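Aldehyde dehydrogenase (Burkholderia cenocepacia, PDB 4O6R) probably oxidises aldehydes with NAD(P)+ as cofactor and binds adenosine monophosphate in its nucleotide pocket. Local coordinates at residues Ile102-Ser105 with Arg106-Val110; Gly217-Leu220 with Ala221-Gly225; Asp404-Ala407 with Leu408-Asn412. All blocks are in the same frame, centred on the assembly; numbering follows the deposited sequence.

Contact 1. Residues Ile102-Ser105 with Arg106-Val110; sequences IRDS and RALDV
Arg106 reaches back over Ile102, one helical turn earlier in the helix 102-123, and the two side chains cross at a slant. From CB outward, the arginine first skirts the carbonyl oxygen that its own backbone N binds: Arg106 CB and CG both lie against Ile102 O, CG at 3.3 Å. CD passes beyond that oxygen, and Arg106 NE arrives 3.5 Å from Ile102 CG1. The extended run from CG to NE, with CG opposite the carbonyl carbon (chi1 -71°), carries the guanidinium back along the helix, and Ile102 CG1 sits over one of its faces, nearer the rim than the middle. Past the isoleucine, NE forms a salt bridge with Glu88 of the helix 87-98.

The backbone changes step here. Asp104 O accepts two N-H groups, from Leu108 N at 2.8 Å and from Asp109 N at 3.0 Å, the second bond being the straighter (159° against 139°). Val110 N then binds Ser105 O at 3.0 Å, five residues back, so the helix widens into a pi-type turn. Within it Asp109 OD2 lies against the Ser105 backbone, 3.3 Å from Ser105 CA, with Ser105 CB next. That oxygen is hydrogen-bonded to His100 ND1, while Ser105 OG turns to Ser95 OG and Ala91 O. Asp104 and Leu108 run side by side, with Leu108 CD1 4.1 Å from Asp104 OD1.

Arg103 NH2 binds His493 O of the second subunit, and Asp109 is tied to His100 just ahead of the helix. The chemistry implies a doubly joined helix start: the Arg106-Glu88 salt bridge and the hydrogen bonds of the Ser105 hydroxyl link it to helix 87-98, and Ile102 CG1 covers part of one guanidinium face.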
loop_
_atom_site.group_PDB
_atom_site.type_symbol
_atom_site.label_atom_id
_atom_site.label_comp_id
_atom_site.label_asym_id
_atom_site.label_seq_id
_atom_site.Cartn_x
_atom_site.Cartn_y
_atom_site.Cartn_z
ATOM N N ILE A 102 19.512 12.565 34.025
ATOM C CA ILE A 102 18.080 12.766 34.261
ATOM C C ILE A 102 17.461 13.697 33.227
ATOM O O ILE A 102 16.329 13.520 32.826
ATOM C CB ILE A 102 17.832 13.249 35.720
ATOM C CG1 ILE A 102 16.334 13.321 36.069
ATOM C CG2 ILE A 102 18.507 14.583 35.971
ATOM C CD1 ILE A 102 15.572 12.001 36.027
ATOM N N ARG A 103 18.213 14.675 32.744
ATOM C CA ARG A 103 17.653 15.522 31.718
ATOM C C ARG A 103 17.315 14.733 30.422
ATOM O O ARG A 103 16.334 15.062 29.759
ATOM C CB ARG A 103 18.554 16.729 31.461
ATOM C CG ARG A 103 19.811 16.426 30.680
ATOM C CD ARG A 103 20.586 17.701 30.455
ATOM N NE ARG A 103 21.361 17.596 29.238
ATOM C CZ ARG A 103 21.840 18.620 28.541
ATOM N NH1 ARG A 103 21.706 19.875 28.984
ATOM N NH2 ARG A 103 22.520 18.374 27.415
ATOM N N ASP A 104 18.103 13.700 30.113
ATOM C CA ASP A 104 17.911 12.864 28.914
ATOM C C ASP A 104 16.786 11.840 29.131
ATOM O O ASP A 104 15.984 11.562 28.219
ATOM C CB ASP A 104 19.167 12.040 28.558
ATOM C CG ASP A 104 20.315 12.864 27.995
ATOM O OD1 ASP A 104 20.128 14.009 27.544
ATOM O OD2 ASP A 104 21.455 12.302 27.993
ATOM N N SER A 105 16.716 11.253 30.322
ATOM C CA SER A 105 15.637 10.315 30.568
ATOM C C SER A 105 14.297 11.054 30.587
ATOM O O SER A 105 13.322 10.520 30.122
ATOM C CB SER A 105 15.856 9.465 31.810
ATOM O OG SER A 105 16.027 10.273 32.930
ATOM N N ARG A 106 14.265 12.290 31.079
ATOM C CA ARG A 106 13.054 13.109 31.016
ATOM C C ARG A 106 12.690 13.558 29.585
ATOM O O ARG A 106 11.528 13.475 29.201
ATOM C CB ARG A 106 13.183 14.361 31.895
ATOM C CG ARG A 106 13.152 14.136 33.388
ATOM C CD ARG A 106 13.690 15.378 34.084
ATOM N NE ARG A 106 13.528 15.314 35.519
ATOM C CZ ARG A 106 14.091 16.151 36.376
ATOM N NH1 ARG A 106 14.912 17.099 35.947
ATOM N NH2 ARG A 106 13.864 16.023 37.677
ATOM N N ALA A 107 13.660 14.053 28.811
ATOM C CA ALA A 107 13.373 14.700 27.529
ATOM C C ALA A 107 13.355 13.720 26.366
ATOM O O ALA A 107 12.734 13.994 25.343
ATOM C CB ALA A 107 14.382 15.809 27.235
ATOM N N LEU A 108 14.016 12.586 26.534
ATOM C CA LEU A 108 14.213 11.667 25.449
ATOM C C LEU A 108 13.718 10.255 25.765
ATOM O O LEU A 108 12.813 9.778 25.068
ATOM C CB LEU A 108 15.688 11.666 25.000
ATOM C CG LEU A 108 16.204 12.977 24.371
ATOM C CD1 LEU A 108 17.721 13.023 24.324
ATOM C CD2 LEU A 108 15.622 13.192 22.976
ATOM N N ASP A 109 14.279 9.580 26.777
ATOM C CA ASP A 109 13.927 8.184 27.051
ATOM C C ASP A 109 12.402 7.993 27.263
ATOM O O ASP A 109 11.758 7.148 26.597
ATOM C CB ASP A 109 14.679 7.592 28.252
ATOM C CG ASP A 109 16.208 7.475 28.050
ATOM O OD1 ASP A 109 16.685 7.211 26.915
ATOM O OD2 ASP A 109 16.940 7.620 29.067
ATOM N N VAL A 110 11.814 8.735 28.192
ATOM C CA VAL A 110 10.403 8.533 28.463
ATOM C C VAL A 110 9.489 8.962 27.271
ATOM O O VAL A 110 8.696 8.163 26.816
ATOM C CB VAL A 110 9.966 9.194 29.798
ATOM C CG1 VAL A 110 8.470 9.104 29.977
ATOM C CG2 VAL A 110 10.675 8.541 30.973
#

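Contact 2. Residues Gly217-Leu220 with Ala221-Gly225; sequences GQRL and AEHPG. With AMP (adenosine monophosphate), chain E.
Gly217 and Gln218 accept the N-H groups of Ala221 and Glu222 on their carbonyl oxygens in i to i+4 bonds near the end of helix 213-222; His223 N also makes a weak bond to Leu220 O, and from His223 the chain leaves helical geometry.

Gln218 uses both ends of its amide. Its NE2 gives a nearly straight hydrogen bond of 2.7 Å to Glu222 OE2 (176°), which lies in the amide plane but is met from above the carboxylate, the two planes being 74° apart. Gln218 OE1 accepts a hydrogen bond from N6 of AMP, at 3.1 Å. With CG anti to the backbone N and the chain bent at chi2, the amide stands between the carboxylate and the adenine. Gly217 packs against one face of the base at its C2 edge, its C 3.4 Å from AMP C2, an approach so close that a side chain here would clash with AMP N3.

Arg219 bends toward the helix end, where its guanidinium slants over His223, the planes 44° apart. Arg219 NH2 stands above one face of the imidazole near its rim, 3.6 Å from His223 CD2, and Arg219 NH1 comes within 4.0 Å of Pro224 CD. The ring is held at its edge, since Gly225 N donates to His223 ND1 at 3.0 Å in the ring plane. Arg219 NE forms a salt bridge with Asp51 of helix 47-66, which also packs on His223.

AMP is held elsewhere by Val154, Lys180, Ser234 and Thr237. The bond to Glu222 would favour the amide orientation in which OE1 faces the exocyclic amine. The negative charge of Glu222 would probably polarise the amide and strengthen that acceptor, consistent with recognition of an adenine base.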
loop_
_atom_site.group_PDB
_atom_site.type_symbol
_atom_site.label_atom_id
_atom_site.label_comp_id
_atom_site.label_asym_id
_atom_site.label_seq_id
_atom_site.Cartn_x
_atom_site.Cartn_y
_atom_site.Cartn_z
ATOM N N GLY A 217 18.607 -16.163 27.760
ATOM C CA GLY A 217 18.657 -15.725 26.360
ATOM C C GLY A 217 18.801 -16.895 25.408
ATOM O O GLY A 217 18.101 -16.974 24.406
ATOM N N GLN A 218 19.707 -17.807 25.722
ATOM C CA GLN A 218 19.968 -18.972 24.863
ATOM C C GLN A 218 18.716 -19.864 24.793
ATOM O O GLN A 218 18.358 -20.358 23.729
ATOM C CB GLN A 218 21.161 -19.767 25.392
ATOM C CG GLN A 218 21.640 -20.886 24.508
ATOM C CD GLN A 218 22.315 -20.387 23.248
ATOM O OE1 GLN A 218 22.974 -19.333 23.246
ATOM N NE2 GLN A 218 22.157 -21.142 22.156
ATOM N N ARG A 219 18.034 -20.049 25.914
ATOM C CA ARG A 219 16.848 -20.888 25.895
ATOM C C ARG A 219 15.744 -20.237 25.047
ATOM O O ARG A 219 15.076 -20.916 24.262
ATOM C CB ARG A 219 16.333 -21.181 27.309
ATOM C CG ARG A 219 15.076 -22.035 27.360
ATOM C CD ARG A 219 15.192 -23.335 26.567
ATOM N NE ARG A 219 13.964 -24.110 26.668
ATOM C CZ ARG A 219 13.623 -25.107 25.867
ATOM N NH1 ARG A 219 14.420 -25.499 24.885
ATOM N NH2 ARG A 219 12.459 -25.717 26.044
ATOM N N LEU A 220 15.545 -18.932 25.234
ATOM C CA LEU A 220 14.545 -18.185 24.450
ATOM C C LEU A 220 14.790 -18.356 22.926
ATOM O O LEU A 220 13.867 -18.659 22.169
ATOM C CB LEU A 220 14.566 -16.691 24.837
ATOM C CG LEU A 220 13.439 -15.817 24.263
ATOM C CD1 LEU A 220 12.052 -16.428 24.497
ATOM C CD2 LEU A 220 13.494 -14.428 24.899
ATOM N N ALA A 221 16.033 -18.168 22.493
ATOM C CA ALA A 221 16.394 -18.313 21.071
ATOM C C ALA A 221 16.188 -19.739 20.562
ATOM O O ALA A 221 15.827 -19.919 19.402
ATOM C CB ALA A 221 17.827 -17.862 20.833
ATOM N N GLU A 222 16.431 -20.745 21.416
ATOM C CA GLU A 222 16.270 -22.159 21.031
ATOM C C GLU A 222 14.861 -22.688 21.170
ATOM O O GLU A 222 14.571 -23.763 20.694
ATOM C CB GLU A 222 17.162 -23.060 21.880
ATOM C CG GLU A 222 18.629 -22.862 21.610
ATOM C CD GLU A 222 19.555 -23.576 22.588
ATOM O OE1 GLU A 222 19.082 -24.187 23.574
ATOM O OE2 GLU A 222 20.779 -23.455 22.383
ATOM N N HIS A 223 13.979 -21.973 21.859
ATOM C CA HIS A 223 12.715 -22.570 22.293
ATOM C C HIS A 223 11.839 -22.992 21.098
ATOM O O HIS A 223 11.609 -22.189 20.190
ATOM C CB HIS A 223 11.943 -21.606 23.194
ATOM C CG HIS A 223 10.946 -22.293 24.079
ATOM N ND1 HIS A 223 9.836 -22.935 23.583
ATOM C CD2 HIS A 223 10.917 -22.475 25.424
ATOM C CE1 HIS A 223 9.148 -23.465 24.583
ATOM N NE2 HIS A 223 9.787 -23.201 25.710
ATOM N N PRO A 224 11.359 -24.256 21.086
ATOM C CA PRO A 224 10.548 -24.743 19.957
ATOM C C PRO A 224 9.156 -24.144 19.847
ATOM O O PRO A 224 8.541 -24.252 18.801
ATOM C CB PRO A 224 10.453 -26.258 20.232
ATOM C CG PRO A 224 10.618 -26.377 21.699
ATOM C CD PRO A 224 11.658 -25.338 22.036
ATOM N N GLY A 225 8.632 -23.576 20.939
ATOM C CA GLY A 225 7.367 -22.845 20.981
ATOM C C GLY A 225 7.363 -21.369 20.569
ATOM O O GLY A 225 6.314 -20.721 20.543
HETATM P P AMP E . 25.477 -8.850 23.647
HETATM O O1P AMP E . 25.328 -8.486 22.209
HETATM O O2P AMP E . 26.015 -10.285 23.831
HETATM O O3P AMP E . 26.166 -7.747 24.471
HETATM O "O5'" AMP E . 23.982 -8.906 24.344
HETATM C "C5'" AMP E . 22.790 -8.104 24.119
HETATM C "C4'" AMP E . 21.601 -8.864 24.780
HETATM O "O4'" AMP E . 21.688 -10.255 24.410
HETATM C "C3'" AMP E . 21.531 -8.883 26.313
HETATM O "O3'" AMP E . 20.180 -8.793 26.868
HETATM C "C2'" AMP E . 22.232 -10.208 26.659
HETATM O "O2'" AMP E . 21.968 -10.761 27.968
HETATM C "C1'" AMP E . 21.797 -11.136 25.527
HETATM N N9 AMP E . 22.701 -12.304 25.248
HETATM C C8 AMP E . 24.025 -12.442 25.559
HETATM N N7 AMP E . 24.493 -13.673 25.169
HETATM C C5 AMP E . 23.471 -14.355 24.581
HETATM C C6 AMP E . 23.252 -15.682 23.931
HETATM N N6 AMP E . 24.233 -16.586 23.817
HETATM N N1 AMP E . 22.042 -16.001 23.437
HETATM C C2 AMP E . 21.032 -15.124 23.537
HETATM N N3 AMP E . 21.147 -13.911 24.123
HETATM C C4 AMP E . 22.301 -13.453 24.650
#

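Contact 3. Residues Asp404-Ala407 with Leu408-Asn412; sequences DDEA and LAIAN
Ile410 rests on the backbone one turn back, its CG1 3.3 Å from Glu406 O. The side-chain meeting here is a single aliphatic one, and it holds for one of the two conformers of Glu406: in it Ile410 CD1 lies 4.0 Å from Glu406 CG, the two chains crossing at a slant. In that conformer the glutamate has CG anti to the backbone N (chi1 -170°) and runs on extended, and its OE1 takes the N-H of Gly402, just before the helix.

Backbone bonds do the rest. Leu408 N to Asp404 O, Ala409 N to Asp405 O, Ile410 N to Glu406 O and Ala411 N to Ala407 O all span 2.9 to 3.0 Å in regular i to i+4 order, and Asn412 N continues with Leu408 O.

Among the outside polar partners, Asp404 makes a salt bridge with Arg429, and Arg294 takes the carbonyl oxygens of Ile410 and Ala411. Ala407, Ile410 and Ala411 pack on strands 395-401 and 261-264. The result is a short amphipathic alpha-helix following strand 395-401 and packed on the seven-stranded sheet, as expected of an alpha/beta layer in the aldehyde dehydrogenase fold.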
loop_
_atom_site.group_PDB
_atom_site.type_symbol
_atom_site.label_atom_id
_atom_site.label_comp_id
_atom_site.label_asym_id
_atom_site.label_seq_id
_atom_site.Cartn_x
_atom_site.Cartn_y
_atom_site.Cartn_z
ATOM N N ASP A 404 34.368 13.927 -3.043
ATOM C CA ASP A 404 33.146 13.205 -2.639
ATOM C C ASP A 404 33.386 11.698 -2.704
ATOM O O ASP A 404 32.930 10.958 -1.837
ATOM C CB ASP A 404 31.958 13.542 -3.537
ATOM C CG ASP A 404 31.467 14.971 -3.384
ATOM O OD1 ASP A 404 32.203 15.865 -2.917
ATOM O OD2 ASP A 404 30.310 15.215 -3.765
ATOM N N ASP A 405 34.098 11.249 -3.735
ATOM C CA ASP A 405 34.388 9.815 -3.880
ATOM C C ASP A 405 35.224 9.280 -2.708
ATOM O O ASP A 405 34.969 8.185 -2.247
ATOM C CB ASP A 405 35.125 9.494 -5.173
ATOM C CG ASP A 405 34.291 9.719 -6.402
ATOM O OD1 ASP A 405 33.054 9.632 -6.374
ATOM O OD2 ASP A 405 34.914 9.976 -7.427
ATOM N N GLU A 406 36.208 10.046 -2.231
ATOM C CA GLU A 406 36.964 9.636 -1.048
ATOM C C GLU A 406 36.073 9.562 0.192
ATOM O O GLU A 406 36.228 8.655 1.006
ATOM C CB GLU A 406 38.187 10.544 -0.752
ATOM C CG GLU A 406 39.088 9.941 0.335
ATOM C CD GLU A 406 40.295 10.786 0.739
ATOM O OE1 GLU A 406 40.352 11.967 0.420
ATOM O OE2 GLU A 406 41.197 10.267 1.407
ATOM N N ALA A 407 35.160 10.516 0.349
ATOM C CA ALA A 407 34.246 10.487 1.493
ATOM C C ALA A 407 33.376 9.247 1.481
ATOM O O ALA A 407 33.144 8.646 2.534
ATOM C CB ALA A 407 33.384 11.727 1.539
ATOM N N LEU A 408 32.936 8.866 0.280
ATOM C CA LEU A 408 32.111 7.684 0.087
ATOM C C LEU A 408 32.906 6.434 0.373
ATOM O O LEU A 408 32.420 5.529 1.045
ATOM C CB LEU A 408 31.607 7.601 -1.355
ATOM C CG LEU A 408 30.731 6.397 -1.676
ATOM C CD1 LEU A 408 29.493 6.459 -0.769
ATOM C CD2 LEU A 408 30.386 6.460 -3.154
ATOM N N ALA A 409 34.127 6.385 -0.155
ATOM C CA ALA A 409 34.989 5.231 0.070
ATOM C C ALA A 409 35.221 5.048 1.574
ATOM O O ALA A 409 35.093 3.936 2.094
ATOM C CB ALA A 409 36.308 5.357 -0.704
ATOM N N ILE A 410 35.524 6.122 2.282
ATOM C CA ILE A 410 35.695 6.042 3.734
ATOM C C ILE A 410 34.400 5.554 4.404
ATOM O O ILE A 410 34.432 4.628 5.212
ATOM C CB ILE A 410 36.152 7.388 4.331
ATOM C CG1 ILE A 410 37.564 7.710 3.866
ATOM C CG2 ILE A 410 36.104 7.390 5.846
ATOM C CD1 ILE A 410 37.982 9.159 4.091
ATOM N N ALA A 411 33.276 6.169 4.053
ATOM C CA ALA A 411 32.008 5.835 4.654
ATOM C C ALA A 411 31.756 4.345 4.590
ATOM O O ALA A 411 31.281 3.761 5.553
ATOM C CB ALA A 411 30.847 6.591 3.996
ATOM N N ASN A 412 32.048 3.759 3.427
ATOM C CA ASN A 412 31.738 2.367 3.162
ATOM C C ASN A 412 32.872 1.401 3.503
ATOM O O ASN A 412 32.739 0.214 3.207
ATOM C CB ASN A 412 31.317 2.192 1.692
ATOM C CG ASN A 412 29.920 2.753 1.411
ATOM O OD1 ASN A 412 29.137 3.053 2.332
ATOM N ND2 ASN A 412 29.605 2.894 0.153
#

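The three contacts follow one another along the chain, each built on a single helix, contact 2 running on past its helix end, and none touches another. Contact 2 holds part of the AMP pocket, with Gly217 and Gln218 at the adenine. Contact 1 lies on the opposite side of the chain's centre, its own centre about 33 Å from that of contact 2, yet the Asp109 side chain is about 12 Å from that of Val154, another AMP-binding residue. Contact 3 belongs to the layer on the seven-stranded sheet, away from the annotated sites; its centre is about 35 Å from that of contact 1 and about 41 Å from that of contact 2. Of the three, only contact 1 is reached by another subunit.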